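Local coordinates for uncharacterized protein (Deinococcus radiodurans, PDB 3GG7) that is an uncharacterized manganese-binding protein of the TatD family and probably acts as a metal-dependent hydrolase of ester bonds, at residues Ser65-Ala68 / Ala69-Pro72; Leu110-Cys113 / Glu114-Gly117; Ile123-Arg126 / Arg127-Glu131. All coordinates share one frame; numbering follows the deposited sequence.

Contact 1: Ser65-Ala68 / Ala69-Pro72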
loop_
_atom_site.group_PDB
_atom_site.type_symbol
_atom_site.label_atom_id
_atom_site.label_comp_id
_atom_site.label_asym_id
_atom_site.label_seq_id
_atom_site.Cartn_x
_atom_site.Cartn_y
_atom_site.Cartn_z
ATOM N N SER A 65 16.341 -1.375 -10.599
ATOM C CA SER A 65 17.616 -1.397 -11.318
ATOM C C SER A 65 18.758 -1.411 -10.319
ATOM O O SER A 65 19.627 -2.290 -10.342
ATOM C CB SER A 65 17.760 -0.178 -12.243
ATOM O OG SER A 65 18.995 -0.207 -12.951
ATOM N N GLU A 66 18.746 -0.450 -9.417
ATOM C CA GLU A 66 19.887 -0.313 -8.519
ATOM C C GLU A 66 20.012 -1.467 -7.535
ATOM O O GLU A 66 21.116 -1.802 -7.137
ATOM C CB GLU A 66 19.866 1.026 -7.788
ATOM C CG GLU A 66 18.744 1.207 -6.788
ATOM C CD GLU A 66 18.435 2.673 -6.528
ATOM O OE1 GLU A 66 18.954 3.254 -5.545
ATOM O OE2 GLU A 66 17.660 3.236 -7.323
ATOM N N ARG A 67 18.887 -2.082 -7.189
ATOM C CA ARG A 67 18.878 -3.245 -6.274
ATOM C C ARG A 67 18.522 -4.572 -6.977
ATOM O O ARG A 67 18.066 -5.524 -6.332
ATOM C CB ARG A 67 17.874 -3.012 -5.141
ATOM C CG ARG A 67 18.019 -1.718 -4.310
ATOM C CD ARG A 67 19.330 -1.612 -3.579
ATOM N NE ARG A 67 19.668 -2.793 -2.787
ATOM C CZ ARG A 67 20.716 -2.890 -1.979
ATOM N NH1 ARG A 67 21.498 -1.847 -1.744
ATOM N NH2 ARG A 67 20.972 -4.053 -1.384
ATOM N N ALA A 68 18.746 -4.632 -8.296
ATOM C CA ALA A 68 18.344 -5.793 -9.109
ATOM C C ALA A 68 18.738 -7.140 -8.478
ATOM O O ALA A 68 17.958 -8.069 -8.478
ATOM C CB ALA A 68 18.958 -5.676 -10.520
ATOM N N ALA A 69 19.938 -7.220 -7.941
ATOM C CA ALA A 69 20.467 -8.465 -7.394
ATOM C C ALA A 69 19.772 -8.947 -6.147
ATOM O O ALA A 69 19.989 -10.077 -5.704
ATOM C CB ALA A 69 21.943 -8.317 -7.112
ATOM N N ASP A 70 18.932 -8.105 -5.551
ATOM C CA ASP A 70 18.198 -8.534 -4.359
ATOM C C ASP A 70 16.987 -9.426 -4.695
ATOM O O ASP A 70 16.380 -10.011 -3.780
ATOM C CB ASP A 70 17.655 -7.317 -3.599
ATOM C CG ASP A 70 18.724 -6.429 -2.985
ATOM O OD1 ASP A 70 19.937 -6.787 -2.939
ATOM O OD2 ASP A 70 18.321 -5.315 -2.533
ATOM N N LEU A 71 16.628 -9.544 -5.971
ATOM C CA LEU A 71 15.395 -10.273 -6.344
ATOM C C LEU A 71 15.222 -11.661 -5.719
ATOM O O LEU A 71 14.139 -11.974 -5.238
ATOM C CB LEU A 71 15.213 -10.335 -7.860
ATOM C CG LEU A 71 13.858 -10.885 -8.312
ATOM C CD1 LEU A 71 12.688 -10.037 -7.780
ATOM C CD2 LEU A 71 13.845 -10.908 -9.827
ATOM N N PRO A 72 16.277 -12.491 -5.676
ATOM C CA PRO A 72 16.066 -13.830 -5.095
ATOM C C PRO A 72 15.605 -13.886 -3.630
ATOM O O PRO A 72 15.043 -14.897 -3.198
ATOM C CB PRO A 72 17.441 -14.490 -5.237
ATOM C CG PRO A 72 18.146 -13.707 -6.249
ATOM C CD PRO A 72 17.635 -12.330 -6.216
HETATM O O HOH W 1 22.099 -5.015 -7.866
#
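A short 3-10 turn, joined by a salt bridge between Arg67 and Asp70, lies in the surface loop between strand 53-55 and helix 72-77. The family is built on a TIM-barrel fold, and this loop is part of one of its strand-to-helix connections. A type I beta turn from Ser65 to Ala68 comes first, closed by Ala68 N on Ser65 O. The chain then winds on in 3-10 fashion. Asp70 N donates to Arg67 O at 2.8 Å, and Leu71 N donates to Ala68 O at 3.2 Å.

Arg67 and Asp70, already joined by that first backbone bond, are joined again through their side chains. Arg67 has CG beside its own backbone N (chi1 -54°) and bends again at chi2 and chi3. The bends bring one edge of the guanidinium to the Asp70 carboxylate. Arg67 NE gives the straighter bond, 2.9 Å to Asp70 OD2 at 160°. Arg67 NH2 also reaches Asp70 OD2, at 3.2 Å. Both nitrogens thus serve one oxygen, which lies close to the guanidinium plane. The carboxylate is turned 48° from that plane. Thr36 OG1 also hydrogen-bonds to Asp70 OD2, tying the turn to the loop after strand 29-32. On another part of the turn, the Leu71 side chain touches Phe59 and reaches His108 of helix 99-115. A water accepts from Ala69 N at 3.1 Å. The second carboxylate oxygen adds a weak bond, Asp70 OD1 to Arg67 NH2, at 3.3 Å.

Contact 2: Leu110-Cys113 / Glu114-Gly117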
loop_
_atom_site.group_PDB
_atom_site.type_symbol
_atom_site.label_atom_id
_atom_site.label_comp_id
_atom_site.label_asym_id
_atom_site.label_seq_id
_atom_site.Cartn_x
_atom_site.Cartn_y
_atom_site.Cartn_z
ATOM N N LEU A 110 4.169 -11.215 -8.990
ATOM C CA LEU A 110 2.794 -11.700 -9.071
ATOM C C LEU A 110 2.757 -13.212 -9.249
ATOM O O LEU A 110 1.980 -13.885 -8.587
ATOM C CB LEU A 110 2.044 -10.997 -10.194
ATOM C CG LEU A 110 1.835 -9.498 -10.022
ATOM C CD1 LEU A 110 1.085 -8.931 -11.205
ATOM C CD2 LEU A 110 1.063 -9.170 -8.728
ATOM N N ARG A 111 3.645 -13.736 -10.075
ATOM C CA ARG A 111 3.708 -15.176 -10.278
ATOM C C ARG A 111 4.105 -15.931 -8.998
ATOM O O ARG A 111 3.487 -16.948 -8.666
ATOM C CB ARG A 111 4.633 -15.505 -11.443
ATOM C CG ARG A 111 4.084 -15.049 -12.789
ATOM C CD ARG A 111 4.665 -15.875 -13.922
ATOM N NE ARG A 111 4.644 -15.192 -15.216
ATOM C CZ ARG A 111 3.550 -14.895 -15.925
ATOM N NH1 ARG A 111 2.322 -15.182 -15.480
ATOM N NH2 ARG A 111 3.685 -14.287 -17.102
ATOM N N ARG A 112 5.087 -15.410 -8.250
ATOM C CA ARG A 112 5.508 -16.046 -6.999
ATOM C C ARG A 112 4.395 -15.963 -5.970
ATOM O O ARG A 112 4.159 -16.919 -5.227
ATOM C CB ARG A 112 6.784 -15.424 -6.444
ATOM C CG ARG A 112 7.978 -15.496 -7.395
ATOM C CD ARG A 112 8.489 -16.915 -7.609
ATOM N NE ARG A 112 7.676 -17.690 -8.548
ATOM C CZ ARG A 112 7.671 -17.550 -9.878
ATOM N NH1 ARG A 112 6.881 -18.330 -10.614
ATOM N NH2 ARG A 112 8.427 -16.638 -10.486
ATOM N N CYS A 113 3.656 -14.849 -5.947
ATOM C CA CYS A 113 2.503 -14.737 -5.057
ATOM C C CYS A 113 1.491 -15.835 -5.387
ATOM O O CYS A 113 1.014 -16.521 -4.501
ATOM C CB CYS A 113 1.838 -13.384 -5.151
ATOM S SG CYS A 113 2.807 -12.064 -4.335
ATOM N N GLU A 114 1.213 -16.024 -6.671
ATOM C CA GLU A 114 0.290 -17.097 -7.084
ATOM C C GLU A 114 0.797 -18.466 -6.618
ATOM O O GLU A 114 0.020 -19.265 -6.048
ATOM C CB GLU A 114 0.078 -17.087 -8.595
ATOM C CG GLU A 114 -0.887 -18.166 -9.051
ATOM C CD GLU A 114 -1.168 -18.154 -10.532
ATOM O OE1 GLU A 114 -1.113 -17.072 -11.180
ATOM O OE2 GLU A 114 -1.487 -19.251 -11.043
ATOM N N ASP A 115 2.097 -18.702 -6.798
ATOM C CA ASP A 115 2.708 -19.991 -6.474
ATOM C C ASP A 115 2.621 -20.311 -4.978
ATOM O O ASP A 115 2.593 -21.476 -4.589
ATOM C CB ASP A 115 4.185 -20.019 -6.894
ATOM C CG ASP A 115 4.386 -20.128 -8.380
ATOM O OD1 ASP A 115 3.449 -20.525 -9.097
ATOM O OD2 ASP A 115 5.516 -19.818 -8.834
ATOM N N HIS A 116 2.588 -19.274 -4.136
ATOM C CA HIS A 116 2.531 -19.428 -2.691
ATOM C C HIS A 116 1.113 -19.266 -2.146
ATOM O O HIS A 116 0.918 -19.110 -0.940
ATOM C CB HIS A 116 3.501 -18.437 -2.010
ATOM C CG HIS A 116 4.944 -18.796 -2.161
ATOM N ND1 HIS A 116 5.646 -19.461 -1.178
ATOM C CD2 HIS A 116 5.825 -18.567 -3.163
ATOM C CE1 HIS A 116 6.894 -19.630 -1.572
ATOM N NE2 HIS A 116 7.032 -19.091 -2.769
ATOM N N GLY A 117 0.125 -19.303 -3.039
ATOM C CA GLY A 117 -1.287 -19.341 -2.653
ATOM C C GLY A 117 -1.979 -17.994 -2.527
ATOM O O GLY A 117 -3.081 -17.892 -1.984
#
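Arg112 reaches along the last turn of helix 99-115 to the carboxylate of Asp115. From CB the chain sets off with CG beside the backbone N (chi1 -59°). It then bends in opposite senses at chi2 and chi3, which turns the guanidinium back toward the next helical turn. Arg112 and Asp115 leave the helix in the same direction, and their flat groups are turned 32° apart. Arg112 NE meets Asp115 OD2 at 3.0 Å. Past CZ, Arg112 NH1 reaches the same Asp115 OD2 at 2.7 Å with a straighter bond, 156°. The oxygen lies in the guanidinium plane, at its edge. Seen from the carboxylate, NE comes from the anti side and NH1 from the syn side. Both stand on one face of the Asp115 carboxylate plane.

The backbone beneath is ordinary helix until it stops. Glu114 N bonds to Leu110 O, and Asp115 N to Arg111 O at 2.9 Å. His116 N still bonds to Arg112 O at 3.0 Å, but His116 has left helical backbone angles. The edge of its ring also faces that carbonyl, with His116 CD2 3.1 Å from Arg112 O. Gly117, with positive phi, is the C-prime residue of a Schellman motif. Gly117 N bonds to Glu114 O at 3.0 Å, and Gly118 N returns to Cys113 O.

His116 NE2 bonds to Asp75 of helix 72-77. Leu110 and Cys113 pack on Leu121 of strand 119-124. The helix therefore ends between a neighbouring helix and the next strand of its beta-alpha-beta unit.

Contact 3: Ile123-Arg126 / Arg127-Glu131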
loop_
_atom_site.group_PDB
_atom_site.type_symbol
_atom_site.label_atom_id
_atom_site.label_comp_id
_atom_site.label_asym_id
_atom_site.label_seq_id
_atom_site.Cartn_x
_atom_site.Cartn_y
_atom_site.Cartn_z
ATOM N N ILE A 123 0.079 -1.899 -3.767
ATOM C CA ILE A 123 0.623 -1.698 -5.097
ATOM C C ILE A 123 0.744 -0.213 -5.487
ATOM O O ILE A 123 -0.201 0.558 -5.324
ATOM C CB ILE A 123 -0.264 -2.441 -6.134
ATOM C CG1 ILE A 123 -0.254 -3.931 -5.858
ATOM C CG2 ILE A 123 0.194 -2.157 -7.589
ATOM C CD1 ILE A 123 -1.355 -4.686 -6.632
ATOM N N HIS A 124 1.928 0.128 -6.004
ATOM C CA HIS A 124 2.273 1.410 -6.629
ATOM C C HIS A 124 1.837 1.387 -8.082
ATOM O O HIS A 124 2.116 0.414 -8.791
ATOM C CB HIS A 124 3.805 1.546 -6.559
ATOM C CG HIS A 124 4.345 2.885 -6.934
ATOM N ND1 HIS A 124 4.796 3.794 -6.002
ATOM C CD2 HIS A 124 4.595 3.437 -8.144
ATOM C CE1 HIS A 124 5.240 4.880 -6.612
ATOM N NE2 HIS A 124 5.154 4.679 -7.917
ATOM N N SER A 125 1.161 2.443 -8.537
ATOM C CA SER A 125 0.710 2.500 -9.922
ATOM C C SER A 125 0.880 3.851 -10.576
ATOM O O SER A 125 0.322 4.064 -11.649
ATOM C CB SER A 125 -0.776 2.091 -10.037
ATOM O OG SER A 125 -1.647 2.989 -9.374
ATOM N N ARG A 126 1.603 4.772 -9.942
ATOM C CA ARG A 126 1.719 6.138 -10.454
ATOM C C ARG A 126 2.123 6.188 -11.928
ATOM O O ARG A 126 3.170 5.666 -12.341
ATOM C CB ARG A 126 2.729 6.929 -9.651
ATOM C CG ARG A 126 2.781 8.375 -10.067
ATOM C CD ARG A 126 4.011 9.053 -9.511
ATOM N NE ARG A 126 3.909 10.499 -9.638
ATOM C CZ ARG A 126 4.912 11.346 -9.427
ATOM N NH1 ARG A 126 6.116 10.903 -9.075
ATOM N NH2 ARG A 126 4.705 12.650 -9.571
ATOM N N ARG A 127 1.257 6.825 -12.721
ATOM C CA ARG A 127 1.492 6.994 -14.160
ATOM C C ARG A 127 1.589 5.692 -14.964
ATOM O O ARG A 127 2.090 5.685 -16.083
ATOM C CB ARG A 127 2.698 7.928 -14.400
ATOM C CG ARG A 127 2.519 9.307 -13.812
ATOM C CD ARG A 127 3.835 10.014 -13.729
ATOM N NE ARG A 127 3.701 11.438 -13.441
ATOM C CZ ARG A 127 4.715 12.235 -13.134
ATOM N NH1 ARG A 127 5.946 11.749 -13.055
ATOM N NH2 ARG A 127 4.496 13.530 -12.892
ATOM N N ALA A 128 1.082 4.602 -14.398
ATOM C CA ALA A 128 1.147 3.276 -14.978
ATOM C C ALA A 128 -0.077 2.448 -14.599
ATOM O O ALA A 128 -0.023 1.238 -14.530
ATOM C CB ALA A 128 2.431 2.584 -14.528
ATOM N N GLU A 129 -1.202 3.131 -14.393
ATOM C CA GLU A 129 -2.381 2.493 -13.866
ATOM C C GLU A 129 -2.901 1.419 -14.828
ATOM O O GLU A 129 -3.189 0.285 -14.399
ATOM C CB GLU A 129 -3.442 3.549 -13.518
ATOM C CG GLU A 129 -3.021 4.547 -12.426
ATOM C CD GLU A 129 -2.249 5.767 -12.921
ATOM O OE1 GLU A 129 -2.047 5.851 -14.156
ATOM O OE2 GLU A 129 -1.840 6.626 -12.077
ATOM N N SER A 130 -3.018 1.762 -16.118
ATOM C CA SER A 130 -3.497 0.786 -17.088
ATOM C C SER A 130 -2.582 -0.433 -17.194
ATOM O O SER A 130 -3.055 -1.559 -17.331
ATOM C CB SER A 130 -3.671 1.450 -18.459
ATOM O OG SER A 130 -4.861 2.229 -18.469
ATOM N N GLU A 131 -1.267 -0.211 -17.075
ATOM C CA GLU A 131 -0.314 -1.311 -17.179
ATOM C C GLU A 131 -0.376 -2.192 -15.939
ATOM O O GLU A 131 -0.314 -3.403 -16.032
ATOM C CB GLU A 131 1.113 -0.800 -17.405
ATOM C CG GLU A 131 1.341 -0.096 -18.770
ATOM C CD GLU A 131 0.602 1.219 -18.938
ATOM O OE1 GLU A 131 0.589 2.052 -17.997
ATOM O OE2 GLU A 131 0.024 1.436 -20.049
HETATM O O HOH W 2 -1.981 5.744 -9.587
#
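Arg126 and Arg127 stack their guanidinium groups flat on one another, with centres 3.8 Å apart and planes 17° from parallel. Arg127 NH1 lies over the centre of the Arg126 group. Arg126 NH2 lies over the Arg127 group toward its rim, 3.4 Å from Arg127 NH2. Both chains are extended from CG to NE and run the same way. Arg127 NH1 also hydrogen-bonds to Ser92 OG, and Arg126 touches Asp90.

Behind the pair is a type II turn from Ser125 to Ala128. Ala128 N donates to Ser125 O at 2.9 Å. Ala128 is the N-cap residue of helix 129-138. Glu129 bends at chi2 (86°) and folds back over the turn. Glu129 OE2 accepts from Arg127 N at 3.2 Å, from above the carboxylate plane. A water bridges the same oxygen to Ser125, 2.6 Å from Glu129 OE2 and 2.8 Å from Ser125 OG.

The turn leaves strand 119-124 just after His124, which is predicted to bind a second divalent metal. Here His124 ND1 bonds to Glu86, a manganese ligand, and NE2 to Asp90.

Because the arginines meet through their faces, their N-H groups point outward in the two planes, and the Arg127 NH1 group is taken up by Ser92. The charges would repel, but flat stacking and solvent probably offset much of this.

How the contacts relate
All three contacts are local and follow one another along the chain; none nests within or crosses another. Contact 1 shapes the loop after strand 53-55 and leads into helix 72-77. Contact 2 ends helix 99-115, where the chain turns back toward strand 119-124. Contact 3 begins as that strand ends and starts helix 129-138. Contacts 2 and 3 thus mark opposite ends of strand 119-124, with centres about 20 Å apart. Contacts 1 and 2 both connect the region of helix 72-77 with helix 99-115. Of the three, contact 3 alone includes a predicted metal ligand.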